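Side-chain contacts in ATP-dependent Clp endopeptidase (Clostridium difficile, PDB 3FES), which probably serves as the N-terminal domain of a ClpC-type ATPase, the partner that unfolds protein substrates and passes them to a Clp peptidase: residues V55-A60 with N127-N132; A12-D17 with L41-G46; S33-L38 with D68-G73. All blocks are in the same frame, centred on the assembly; numbering follows the deposited sequence.

Contact 1 of 3, residues V55-A60 with N127-N132; sequences VGFTEA and NYAGVN
Phe57 and Val131 reach toward each other from opposite directions, and the outer end of the ring does most of the touching. Phe57 CZ lies 3.4 Å from Val131 CG2, and the same methyl is 3.6 Å from Phe57 CE1, so one valine branch spans two ring carbons. Ala129 CB sits against the CE2-CZ side, 3.8 Å from Phe57 CE2. Both methyls approach the ring obliquely. With CG anti to the carbonyl carbon and beside the backbone N (chi1 -64°), the ring end of Phe57 comes nearer than the start of its side chain. Val131 CG2, the branch that meets it, sits between the backbone N and the carbonyl carbon. The packing is looser at Val55, which is partly exposed: its CG2 comes no nearer than 4.2 Å to Val131 CG2. Exposed Schellman turns at Gly56 and Gly130 end the helices beside the contact. Within 127-132, Asn132 ND2 donates to Asn127 OD1 at 2.6 Å, from above the carbonyl plane, tying the end of one helix to the start of the next. The Phe57 side chain is buried, touching Leu41 of helix 33-43, Leu62 of helix 59-70 and Leu126 of helix 120-129, while Val55 leans on Thr135 and Gln138 of helix 132-142.

Contact 2 of 3, residues A12-D17 with L41-G46; sequences AKKAID and LREEEG
Lys14 and Ala15 meet Glu43 in a largely aliphatic helix-to-helix contact, buried where helix 10-25 passes the C-terminal end of helix 33-43. The backbones come close, with Ala15 CA only 5.2 Å from Glu43 CA, an approach that the small alanine side chain permits. Ala15 CB lies 3.9 Å from Glu43 CB. Beside it the methylene stem of Lys14 runs at a slant over that of Glu43, Lys14 CG 4.1 Å from Glu43 CG, before the lysine chain leads its amino end away. The acidic group of Glu43 is used elsewhere. Its CG is anti to the backbone N (chi1 -177°) and the chain then bends at chi2 (-82°), turning the carboxylate back over its own loop. There Glu43 OE1 accepts the backbone N-H of Gly46 through its syn lone pair, at 2.8 Å and 145°, while OE2 has a long, weak ion pair with Arg11. Leu18 and Thr107 also touch this side chain, and a bound magnesium ion lies about 6 Å from it. A glutamate that packs by its stem and whose carboxylate accepts the N-H of Gly46 in the turn, with Gly46 at the N-cap position of the next helix, joins three successive helices in the all-helical Clp N-terminal domain.

Contact 3 of 3, residues S33-L38 with D68-G73; sequences SEHILL and DMEGKG
Glu34 and Glu70 point their carboxylates at each other from opposite directions, and this acid pair dominates the contact between helix 33-43 and the last turn of helix 59-70. The modelled separation of Glu34 OE2 and Glu70 OE2, 2.3 Å, is too short to be taken literally, so the exact placing of these oxygens is doubtful. The second oxygen, Glu70 OE1, stands 3.4 Å from Glu34 OE2, and the two carboxylate planes are turned 70° apart. Glu34 reaches the meeting point by a folded route: its CG lies between the backbone N and the carbonyl carbon (chi1 69°), and the chain bends at chi2. Glu70, by contrast, arrives on a chain that is extended beyond CG.

The second kind of interaction concerns an imidazole. The methylene of Glu34 covers one face of His35, its CG 4.1 Å above the plane and over the ring centre. His35 NE2 is 4.0 Å from Glu70 OE2, with ring and carboxylate planes well apart in tilt, so the two ionisable groups are neighbours without being in contact. The ring of His28 also meets that of His35, and His28 NE2 is hydrogen-bonded to Gly71 O, linking the chain just past helix 59-70 to a histidine that also meets His35.

Apolar side chains also touch the pair: Ile121 of helix 120-129 reaches both glutamates, and Ile66 of helix 59-70 lies against Glu34.

Two acids facing each other in partly apolar surroundings would be expected to raise each other's proton affinity. A positive charge on His35, if present, would ease the repulsion; the charge states themselves are not seen.

Contacts 2 and 3 are the buried ones and draw on opposite ends of helix 33-43, whereas contact 1 is only partly buried and lies farthest from the centre of the chain. Helix 59-70 is shared in a similar way: contact 1 lies at its start and contact 3 at its finish. The chemistry differs sharply, from an aromatic ring among methyls in 55-60 with 127-132, through aliphatic stems with the charge turned aside in contact 2, to facing acids in contact 3. Although the centres of contacts 1 and 2 are about 17 Å apart, their segments touch, Leu41 CD2 lying 3.5 Å from Thr58 C.

Contact 1 of 3, residues V55-A60 with N127-N132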
ATOM      1  N   VAL A  55      -4.263   9.366  10.148  1.00 31.57           N
ATOM      2  CA  VAL A  55      -5.453   9.896   9.514  1.00 32.27           C
ATOM      3  C   VAL A  55      -6.693   9.101   9.916  1.00 32.33           C
ATOM      4  O   VAL A  55      -7.808   9.517   9.608  1.00 32.66           O
ATOM      5  CB  VAL A  55      -5.344   9.990   7.944  1.00 32.13           C
ATOM      6  CG1 VAL A  55      -4.018  10.652   7.514  1.00 33.20           C
ATOM      7  CG2 VAL A  55      -5.542   8.632   7.278  1.00 32.87           C
ATOM      8  N   GLY A  56      -6.505   7.948  10.560  1.00 31.99           N
ATOM      9  CA  GLY A  56      -7.647   7.223  11.134  1.00 32.47           C
ATOM     10  C   GLY A  56      -7.958   5.779  10.739  1.00 32.89           C
ATOM     11  O   GLY A  56      -8.877   5.185  11.295  1.00 32.06           O
ATOM     12  N   PHE A  57      -7.227   5.197   9.788  1.00 32.39           N
ATOM     13  CA  PHE A  57      -7.491   3.812   9.406  1.00 32.81           C
ATOM     14  C   PHE A  57      -7.022   2.799  10.435  1.00 33.39           C
ATOM     15  O   PHE A  57      -5.993   2.998  11.105  1.00 33.56           O
ATOM     16  CB  PHE A  57      -6.798   3.466   8.103  1.00 32.64           C
ATOM     17  CG  PHE A  57      -7.296   4.243   6.937  1.00 33.70           C
ATOM     18  CD1 PHE A  57      -6.516   5.253   6.380  1.00 34.74           C
ATOM     19  CD2 PHE A  57      -8.563   3.999   6.419  1.00 34.88           C
ATOM     20  CE1 PHE A  57      -6.987   5.975   5.297  1.00 35.26           C
ATOM     21  CE2 PHE A  57      -9.052   4.730   5.330  1.00 32.56           C
ATOM     22  CZ  PHE A  57      -8.286   5.714   4.788  1.00 35.26           C
ATOM     23  N   THR A  58      -7.748   1.690  10.511  1.00 32.82           N
ATOM     24  CA  THR A  58      -7.298   0.510  11.252  1.00 33.27           C
ATOM     25  C   THR A  58      -7.231  -0.638  10.270  1.00 33.28           C
ATOM     26  O   THR A  58      -7.818  -0.557   9.186  1.00 32.07           O
ATOM     27  CB  THR A  58      -8.314   0.097  12.336  1.00 33.50           C
ATOM     28  OG1 THR A  58      -9.607  -0.006  11.736  1.00 34.54           O
ATOM     29  CG2 THR A  58      -8.363   1.133  13.465  1.00 33.61           C
ATOM     30  N   GLU A  59      -6.543  -1.716  10.637  1.00 33.76           N
ATOM     31  CA  GLU A  59      -6.555  -2.903   9.799  1.00 35.48           C
ATOM     32  C   GLU A  59      -7.974  -3.453   9.578  1.00 35.27           C
ATOM     33  O   GLU A  59      -8.331  -3.834   8.455  1.00 35.24           O
ATOM     34  CB  GLU A  59      -5.708  -4.002  10.425  1.00 36.42           C
ATOM     35  CG  GLU A  59      -4.336  -3.592  10.814  1.00 39.31           C
ATOM     36  CD  GLU A  59      -3.556  -4.780  11.313  1.00 45.12           C
ATOM     37  OE1 GLU A  59      -4.090  -5.912  11.194  1.00 47.24           O
ATOM     38  OE2 GLU A  59      -2.418  -4.587  11.812  1.00 47.62           O
ATOM     39  N   ALA A  60      -8.775  -3.496  10.651  1.00 34.89           N
ATOM     40  CA  ALA A  60     -10.145  -3.998  10.581  1.00 34.35           C
ATOM     41  C   ALA A  60     -10.999  -3.184   9.618  1.00 34.30           C
ATOM     42  O   ALA A  60     -11.743  -3.756   8.823  1.00 35.38           O
ATOM     43  CB  ALA A  60     -10.794  -4.047  11.986  1.00 34.33           C
ATOM     44  N   ASN A 127     -10.749   7.738  -0.910  1.00 24.26           N
ATOM     45  CA  ASN A 127     -11.758   8.724  -1.297  1.00 25.50           C
ATOM     46  C   ASN A 127     -13.055   8.558  -0.523  1.00 26.13           C
ATOM     47  O   ASN A 127     -13.673   9.549  -0.095  1.00 26.45           O
ATOM     48  CB  ASN A 127     -12.047   8.612  -2.799  1.00 25.85           C
ATOM     49  CG  ASN A 127     -10.864   9.047  -3.646  1.00 30.17           C
ATOM     50  OD1 ASN A 127      -9.969   9.719  -3.162  1.00 34.54           O
ATOM     51  ND2 ASN A 127     -10.852   8.648  -4.915  1.00 33.88           N
ATOM     52  N   TYR A 128     -13.482   7.306  -0.367  1.00 27.09           N
ATOM     53  CA  TYR A 128     -14.731   6.972   0.347  1.00 28.00           C
ATOM     54  C   TYR A 128     -14.660   7.476   1.786  1.00 26.75           C
ATOM     55  O   TYR A 128     -15.628   8.077   2.316  1.00 25.37           O
ATOM     56  CB  TYR A 128     -14.957   5.437   0.311  1.00 29.33           C
ATOM     57  CG  TYR A 128     -16.256   5.001   0.951  1.00 34.82           C
ATOM     58  CD1 TYR A 128     -17.424   4.875   0.189  1.00 39.47           C
ATOM     59  CD2 TYR A 128     -16.320   4.718   2.326  1.00 38.90           C
ATOM     60  CE1 TYR A 128     -18.636   4.485   0.780  1.00 41.91           C
ATOM     61  CE2 TYR A 128     -17.526   4.332   2.927  1.00 41.48           C
ATOM     62  CZ  TYR A 128     -18.666   4.218   2.145  1.00 42.26           C
ATOM     63  OH  TYR A 128     -19.840   3.830   2.729  1.00 45.76           O
ATOM     64  N   ALA A 129     -13.499   7.254   2.409  1.00 25.75           N
ATOM     65  CA  ALA A 129     -13.233   7.729   3.764  1.00 25.13           C
ATOM     66  C   ALA A 129     -13.042   9.252   3.839  1.00 24.93           C
ATOM     67  O   ALA A 129     -13.019   9.801   4.916  1.00 24.04           O
ATOM     68  CB  ALA A 129     -11.989   7.007   4.358  1.00 25.92           C
ATOM     69  N   GLY A 130     -12.881   9.911   2.696  1.00 25.18           N
ATOM     70  CA  GLY A 130     -12.723  11.365   2.654  1.00 25.20           C
ATOM     71  C   GLY A 130     -11.340  11.855   3.070  1.00 25.78           C
ATOM     72  O   GLY A 130     -11.178  13.025   3.425  1.00 26.17           O
ATOM     73  N   VAL A 131     -10.339  10.984   3.020  1.00 25.44           N
ATOM     74  CA  VAL A 131      -9.014  11.353   3.471  1.00 26.61           C
ATOM     75  C   VAL A 131      -7.910  11.239   2.440  1.00 26.53           C
ATOM     76  O   VAL A 131      -6.743  11.104   2.821  1.00 26.77           O
ATOM     77  CB  VAL A 131      -8.588  10.529   4.709  1.00 27.25           C
ATOM     78  CG1 VAL A 131      -9.463  10.909   5.913  1.00 28.42           C
ATOM     79  CG2 VAL A 131      -8.594   9.047   4.407  1.00 26.03           C
ATOM     80  N   ASN A 132      -8.241  11.262   1.153  1.00 26.45           N
ATOM     81  CA  ASN A 132      -7.179  11.150   0.143  1.00 27.57           C
ATOM     82  C   ASN A 132      -6.173  12.323   0.295  1.00 26.92           C
ATOM     83  O   ASN A 132      -4.980  12.106   0.451  1.00 26.37           O
ATOM     84  CB  ASN A 132      -7.738  11.063  -1.299  1.00 28.48           C
ATOM     85  CG  ASN A 132      -6.812  10.255  -2.244  1.00 33.80           C
ATOM     86  OD1 ASN A 132      -5.616  10.523  -2.346  1.00 36.15           O
ATOM     87  ND2 ASN A 132      -7.379   9.239  -2.922  1.00 38.04           N
TER

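Contact 2 of 3, residues A12-D17 with L41-G46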
ATOM      1  N   ALA A  12       9.703  -2.102   3.740  1.00 22.69           N
ATOM      2  CA  ALA A  12       8.897  -2.059   2.500  1.00 22.41           C
ATOM      3  C   ALA A  12       8.701  -3.495   1.966  1.00 22.02           C
ATOM      4  O   ALA A  12       7.605  -3.859   1.542  1.00 22.71           O
ATOM      5  CB  ALA A  12       9.544  -1.148   1.467  1.00 20.67           C
ATOM      6  N   LYS A  13       9.753  -4.309   2.033  1.00 21.05           N
ATOM      7  CA  LYS A  13       9.643  -5.692   1.651  1.00 22.03           C
ATOM      8  C   LYS A  13       8.598  -6.375   2.547  1.00 22.14           C
ATOM      9  O   LYS A  13       7.792  -7.155   2.056  1.00 22.20           O
ATOM     10  CB  LYS A  13      10.981  -6.424   1.830  1.00 22.08           C
ATOM     11  CG  LYS A  13      11.949  -6.194   0.715  1.00 25.34           C
ATOM     12  CD  LYS A  13      13.320  -6.797   1.105  1.00 27.08           C
ATOM     13  CE  LYS A  13      14.338  -6.279   0.139  1.00 30.43           C
ATOM     14  NZ  LYS A  13      15.652  -6.425   0.684  1.00 32.62           N
ATOM     15  N   LYS A  14       8.618  -6.082   3.845  1.00 22.53           N
ATOM     16  CA  LYS A  14       7.663  -6.688   4.779  1.00 23.67           C
ATOM     17  C   LYS A  14       6.243  -6.295   4.431  1.00 22.88           C
ATOM     18  O   LYS A  14       5.327  -7.136   4.450  1.00 21.97           O
ATOM     19  CB  LYS A  14       7.952  -6.293   6.222  1.00 24.63           C
ATOM     20  CG  LYS A  14       6.981  -6.925   7.251  1.00 27.35           C
ATOM     21  CD  LYS A  14       7.166  -8.425   7.326  1.00 34.21           C
ATOM     22  CE  LYS A  14       6.540  -9.025   8.588  1.00 38.46           C
ATOM     23  NZ  LYS A  14       6.756 -10.539   8.582  1.00 41.91           N
ATOM     24  N   ALA A  15       6.060  -5.025   4.112  1.00 22.95           N
ATOM     25  CA  ALA A  15       4.734  -4.544   3.724  1.00 22.45           C
ATOM     26  C   ALA A  15       4.187  -5.271   2.497  1.00 22.05           C
ATOM     27  O   ALA A  15       3.000  -5.642   2.472  1.00 21.93           O
ATOM     28  CB  ALA A  15       4.736  -3.010   3.510  1.00 21.43           C
ATOM     29  N   ILE A  16       5.029  -5.434   1.472  1.00 21.44           N
ATOM     30  CA  ILE A  16       4.651  -6.199   0.268  1.00 22.11           C
ATOM     31  C   ILE A  16       4.325  -7.677   0.605  1.00 22.21           C
ATOM     32  O   ILE A  16       3.318  -8.205   0.153  1.00 21.66           O
ATOM     33  CB  ILE A  16       5.741  -6.092  -0.834  1.00 21.76           C
ATOM     34  CG1 ILE A  16       5.920  -4.602  -1.263  1.00 21.38           C
ATOM     35  CG2 ILE A  16       5.426  -7.056  -2.007  1.00 21.36           C
ATOM     36  CD1 ILE A  16       7.231  -4.291  -2.090  1.00 23.12           C
ATOM     37  N   ASP A  17       5.148  -8.334   1.432  1.00 22.77           N
ATOM     38  CA  ASP A  17       4.824  -9.698   1.889  1.00 23.94           C
ATOM     39  C   ASP A  17       3.460  -9.730   2.580  1.00 23.37           C
ATOM     40  O   ASP A  17       2.669 -10.659   2.386  1.00 22.87           O
ATOM     41  CB  ASP A  17       5.873 -10.235   2.903  1.00 24.17           C
ATOM     42  CG  ASP A  17       7.268 -10.370   2.309  1.00 29.19           C
ATOM     43  OD1 ASP A  17       7.401 -10.437   1.058  1.00 33.43           O
ATOM     44  OD2 ASP A  17       8.234 -10.423   3.122  1.00 32.78           O
ATOM     45  N   LEU A  41      -0.267  -0.767   6.138  1.00 24.61           N
ATOM     46  CA  LEU A  41      -0.828  -0.555   7.482  1.00 25.99           C
ATOM     47  C   LEU A  41      -0.375  -1.649   8.443  1.00 25.56           C
ATOM     48  O   LEU A  41       0.102  -1.366   9.561  1.00 25.94           O
ATOM     49  CB  LEU A  41      -2.359  -0.462   7.438  1.00 25.72           C
ATOM     50  CG  LEU A  41      -2.981  -0.020   8.789  1.00 27.78           C
ATOM     51  CD1 LEU A  41      -2.237   1.141   9.480  1.00 30.24           C
ATOM     52  CD2 LEU A  41      -4.396   0.388   8.576  1.00 30.03           C
ATOM     53  N   ARG A  42      -0.509  -2.888   8.006  0.60 25.76           N
ATOM     54  CA  ARG A  42      -0.156  -4.032   8.840  0.60 25.72           C
ATOM     55  C   ARG A  42       1.327  -4.040   9.213  0.60 25.78           C
ATOM     56  O   ARG A  42       1.703  -4.592  10.255  0.60 25.30           O
ATOM     57  CB  ARG A  42      -0.546  -5.331   8.134  0.60 26.03           C
ATOM     58  CG  ARG A  42      -2.047  -5.595   8.124  0.60 27.80           C
ATOM     59  CD  ARG A  42      -2.371  -6.922   7.439  0.60 26.08           C
ATOM     60  NE  ARG A  42      -1.874  -8.028   8.253  0.60 26.32           N
ATOM     61  CZ  ARG A  42      -1.461  -9.195   7.781  0.60 26.36           C
ATOM     62  NH1 ARG A  42      -1.475  -9.451   6.456  0.60 24.77           N
ATOM     63  NH2 ARG A  42      -1.028 -10.112   8.655  0.60 26.77           N
ATOM     64  N   GLU A  43       2.169  -3.435   8.370  1.00 25.21           N
ATOM     65  CA  GLU A  43       3.612  -3.425   8.625  1.00 26.30           C
ATOM     66  C   GLU A  43       3.948  -2.647   9.915  1.00 26.83           C
ATOM     67  O   GLU A  43       4.949  -2.942  10.566  1.00 27.31           O
ATOM     68  CB  GLU A  43       4.415  -2.979   7.396  1.00 25.75           C
ATOM     69  CG  GLU A  43       5.950  -3.010   7.595  1.00 25.18           C
ATOM     70  CD  GLU A  43       6.500  -1.770   8.306  1.00 29.00           C
ATOM     71  OE1 GLU A  43       5.924  -0.672   8.141  1.00 29.62           O
ATOM     72  OE2 GLU A  43       7.529  -1.892   9.015  1.00 28.19           O
ATOM     73  N   GLU A  44       3.078  -1.707  10.285  1.00 27.54           N
ATOM     74  CA  GLU A  44       3.073  -1.042  11.606  1.00 29.46           C
ATOM     75  C   GLU A  44       4.161   0.011  11.865  1.00 29.45           C
ATOM     76  O   GLU A  44       3.850   1.103  12.355  1.00 30.37           O
ATOM     77  CB  GLU A  44       3.043  -2.042  12.772  1.00 30.32           C
ATOM     78  CG  GLU A  44       1.688  -2.692  13.005  1.00 34.52           C
ATOM     79  CD  GLU A  44       1.629  -3.536  14.278  1.00 40.83           C
ATOM     80  OE1 GLU A  44       0.898  -4.545  14.281  1.00 43.94           O
ATOM     81  OE2 GLU A  44       2.305  -3.202  15.276  1.00 42.19           O
ATOM     82  N   GLU A  45       5.413  -0.313  11.562  1.00 29.18           N
ATOM     83  CA  GLU A  45       6.563   0.522  11.945  1.00 29.14           C
ATOM     84  C   GLU A  45       6.910   1.681  10.999  1.00 28.76           C
ATOM     85  O   GLU A  45       7.451   2.701  11.428  1.00 27.81           O
ATOM     86  CB  GLU A  45       7.794  -0.363  12.070  1.00 29.64           C
ATOM     87  CG  GLU A  45       7.654  -1.448  13.109  1.00 31.73           C
ATOM     88  CD  GLU A  45       8.951  -2.190  13.325  1.00 33.99           C
ATOM     89  OE1 GLU A  45       9.788  -2.274  12.388  1.00 37.02           O
ATOM     90  OE2 GLU A  45       9.151  -2.691  14.438  1.00 38.30           O
ATOM     91  N   GLY A  46       6.620   1.524   9.703  1.00 27.15           N
ATOM     92  CA  GLY A  46       7.100   2.484   8.720  1.00 25.57           C
ATOM     93  C   GLY A  46       6.253   3.748   8.649  1.00 25.05           C
ATOM     94  O   GLY A  46       5.149   3.824   9.228  1.00 24.82           O
TER

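Contact 3 of 3, residues S33-L38 with D68-G73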
ATOM      1  N   SER A  33      -3.924  -2.740  -5.513  1.00 22.86           N
ATOM      2  CA  SER A  33      -3.435  -1.611  -4.723  1.00 23.21           C
ATOM      3  C   SER A  33      -4.008  -1.662  -3.319  1.00 23.11           C
ATOM      4  O   SER A  33      -3.348  -1.210  -2.371  1.00 22.08           O
ATOM      5  CB  SER A  33      -3.831  -0.260  -5.379  1.00 23.52           C
ATOM      6  OG  SER A  33      -5.226  -0.160  -5.552  1.00 22.92           O
ATOM      7  N   GLU A  34      -5.233  -2.188  -3.199  1.00 22.39           N
ATOM      8  CA  GLU A  34      -5.894  -2.234  -1.879  1.00 22.68           C
ATOM      9  C   GLU A  34      -5.140  -3.156  -0.916  1.00 21.89           C
ATOM     10  O   GLU A  34      -5.078  -2.893   0.286  1.00 21.81           O
ATOM     11  CB  GLU A  34      -7.385  -2.612  -2.004  1.00 23.35           C
ATOM     12  CG  GLU A  34      -7.687  -4.043  -2.440  1.00 22.27           C
ATOM     13  CD  GLU A  34      -7.590  -4.321  -3.958  1.00 23.90           C
ATOM     14  OE1 GLU A  34      -6.951  -3.615  -4.764  1.00 26.32           O
ATOM     15  OE2 GLU A  34      -8.178  -5.312  -4.362  1.00 30.34           O
ATOM     16  N   HIS A  35      -4.582  -4.236  -1.444  1.00 21.05           N
ATOM     17  CA  HIS A  35      -3.826  -5.143  -0.605  1.00 21.61           C
ATOM     18  C   HIS A  35      -2.489  -4.551  -0.209  1.00 21.82           C
ATOM     19  O   HIS A  35      -2.045  -4.770   0.907  1.00 23.27           O
ATOM     20  CB  HIS A  35      -3.569  -6.454  -1.314  1.00 20.76           C
ATOM     21  CG  HIS A  35      -4.804  -7.116  -1.836  1.00 22.27           C
ATOM     22  ND1 HIS A  35      -5.747  -7.698  -1.021  1.00 24.90           N
ATOM     23  CD2 HIS A  35      -5.240  -7.288  -3.100  1.00 19.45           C
ATOM     24  CE1 HIS A  35      -6.704  -8.220  -1.764  1.00 21.78           C
ATOM     25  NE2 HIS A  35      -6.406  -8.003  -3.028  1.00 25.97           N
ATOM     26  N   ILE A  36      -1.842  -3.837  -1.127  1.00 21.89           N
ATOM     27  CA  ILE A  36      -0.603  -3.127  -0.795  1.00 22.47           C
ATOM     28  C   ILE A  36      -0.901  -2.099   0.312  1.00 22.74           C
ATOM     29  O   ILE A  36      -0.139  -1.960   1.271  1.00 21.71           O
ATOM     30  CB  ILE A  36      -0.020  -2.410  -2.047  1.00 22.73           C
ATOM     31  CG1 ILE A  36       0.331  -3.421  -3.157  1.00 25.81           C
ATOM     32  CG2 ILE A  36       1.226  -1.567  -1.661  1.00 24.31           C
ATOM     33  CD1 ILE A  36       0.755  -2.757  -4.451  1.00 28.49           C
ATOM     34  N   LEU A  37      -2.008  -1.352   0.170  1.00 22.96           N
ATOM     35  CA  LEU A  37      -2.375  -0.400   1.229  1.00 23.22           C
ATOM     36  C   LEU A  37      -2.560  -1.078   2.604  1.00 23.61           C
ATOM     37  O   LEU A  37      -2.072  -0.576   3.652  1.00 23.60           O
ATOM     38  CB  LEU A  37      -3.660   0.353   0.814  1.00 22.36           C
ATOM     39  CG  LEU A  37      -4.034   1.529   1.722  1.00 24.52           C
ATOM     40  CD1 LEU A  37      -3.113   2.712   1.495  1.00 25.29           C
ATOM     41  CD2 LEU A  37      -5.447   1.962   1.387  1.00 22.64           C
ATOM     42  N   LEU A  38      -3.236  -2.227   2.602  1.00 23.71           N
ATOM     43  CA  LEU A  38      -3.444  -2.975   3.835  1.00 23.73           C
ATOM     44  C   LEU A  38      -2.111  -3.530   4.334  1.00 23.42           C
ATOM     45  O   LEU A  38      -1.835  -3.523   5.543  1.00 22.35           O
ATOM     46  CB  LEU A  38      -4.429  -4.130   3.608  1.00 24.62           C
ATOM     47  CG  LEU A  38      -4.737  -5.070   4.785  1.00 25.07           C
ATOM     48  CD1 LEU A  38      -5.164  -4.311   6.064  1.00 27.16           C
ATOM     49  CD2 LEU A  38      -5.778  -6.080   4.345  1.00 26.92           C
ATOM     50  N   ASP A  68     -16.279  -5.630   1.541  1.00 32.16           N
ATOM     51  CA  ASP A  68     -17.506  -4.994   1.028  1.00 33.51           C
ATOM     52  C   ASP A  68     -17.465  -4.866  -0.486  1.00 33.37           C
ATOM     53  O   ASP A  68     -18.485  -4.993  -1.153  1.00 33.36           O
ATOM     54  CB  ASP A  68     -17.697  -3.568   1.585  1.00 34.82           C
ATOM     55  CG  ASP A  68     -18.028  -3.533   3.062  1.00 38.08           C
ATOM     56  OD1 ASP A  68     -18.473  -4.574   3.632  1.00 40.76           O
ATOM     57  OD2 ASP A  68     -17.829  -2.435   3.655  1.00 42.59           O
HETATM   58  N   MSE A  69     -16.281  -4.583  -1.017  1.00 33.10           N
HETATM   59  CA  MSE A  69     -16.131  -4.194  -2.409  1.00 33.10           C
HETATM   60  C   MSE A  69     -15.806  -5.352  -3.332  1.00 33.15           C
HETATM   61  O   MSE A  69     -16.189  -5.339  -4.487  1.00 33.62           O
HETATM   62  CB  MSE A  69     -15.049  -3.130  -2.518  1.00 33.67           C
HETATM   63  CG  MSE A  69     -15.414  -1.832  -1.770  1.00 35.85           C
HETATM   64 SE   MSE A  69     -13.946  -0.555  -1.874  0.70 37.53          SE
HETATM   65  CE  MSE A  69     -14.402   0.063  -3.596  1.00 35.31           C
ATOM     66  N   GLU A  70     -15.119  -6.356  -2.805  1.00 32.18           N
ATOM     67  CA  GLU A  70     -14.551  -7.426  -3.607  1.00 32.11           C
ATOM     68  C   GLU A  70     -15.053  -8.791  -3.231  1.00 30.88           C
ATOM     69  O   GLU A  70     -14.846  -9.751  -3.992  1.00 29.77           O
ATOM     70  CB  GLU A  70     -13.039  -7.493  -3.376  1.00 32.58           C
ATOM     71  CG  GLU A  70     -12.273  -6.446  -4.035  1.00 36.57           C
ATOM     72  CD  GLU A  70     -10.832  -6.848  -4.094  1.00 40.09           C
ATOM     73  OE1 GLU A  70     -10.482  -7.782  -4.854  1.00 45.51           O
ATOM     74  OE2 GLU A  70     -10.044  -6.261  -3.358  1.00 41.81           O
ATOM     75  N   GLY A  71     -15.640  -8.890  -2.036  1.00 30.20           N
ATOM     76  CA  GLY A  71     -16.071 -10.162  -1.470  1.00 30.72           C
ATOM     77  C   GLY A  71     -14.869 -10.904  -0.899  1.00 31.14           C
ATOM     78  O   GLY A  71     -13.741 -10.420  -0.981  1.00 31.40           O
ATOM     79  N   LYS A  72     -15.112 -12.070  -0.317  1.00 31.46           N
ATOM     80  CA  LYS A  72     -14.027 -12.939   0.123  1.00 32.25           C
ATOM     81  C   LYS A  72     -14.324 -14.399  -0.142  1.00 31.96           C
ATOM     82  O   LYS A  72     -15.487 -14.810  -0.163  1.00 32.32           O
ATOM     83  CB  LYS A  72     -13.617 -12.671   1.586  1.00 32.91           C
ATOM     84  CG  LYS A  72     -14.625 -12.978   2.642  1.00 34.72           C
ATOM     85  CD  LYS A  72     -14.019 -12.705   4.030  1.00 38.55           C
ATOM     86  CE  LYS A  72     -14.720 -13.471   5.144  1.00 40.60           C
ATOM     87  NZ  LYS A  72     -13.967 -13.325   6.450  1.00 43.34           N
ATOM     88  N   GLY A  73     -13.278 -15.172  -0.394  1.00 31.17           N
ATOM     89  CA  GLY A  73     -13.416 -16.591  -0.707  1.00 31.60           C
ATOM     90  C   GLY A  73     -12.551 -17.372   0.245  1.00 32.24           C
ATOM     91  O   GLY A  73     -12.011 -16.803   1.176  1.00 32.18           O
TER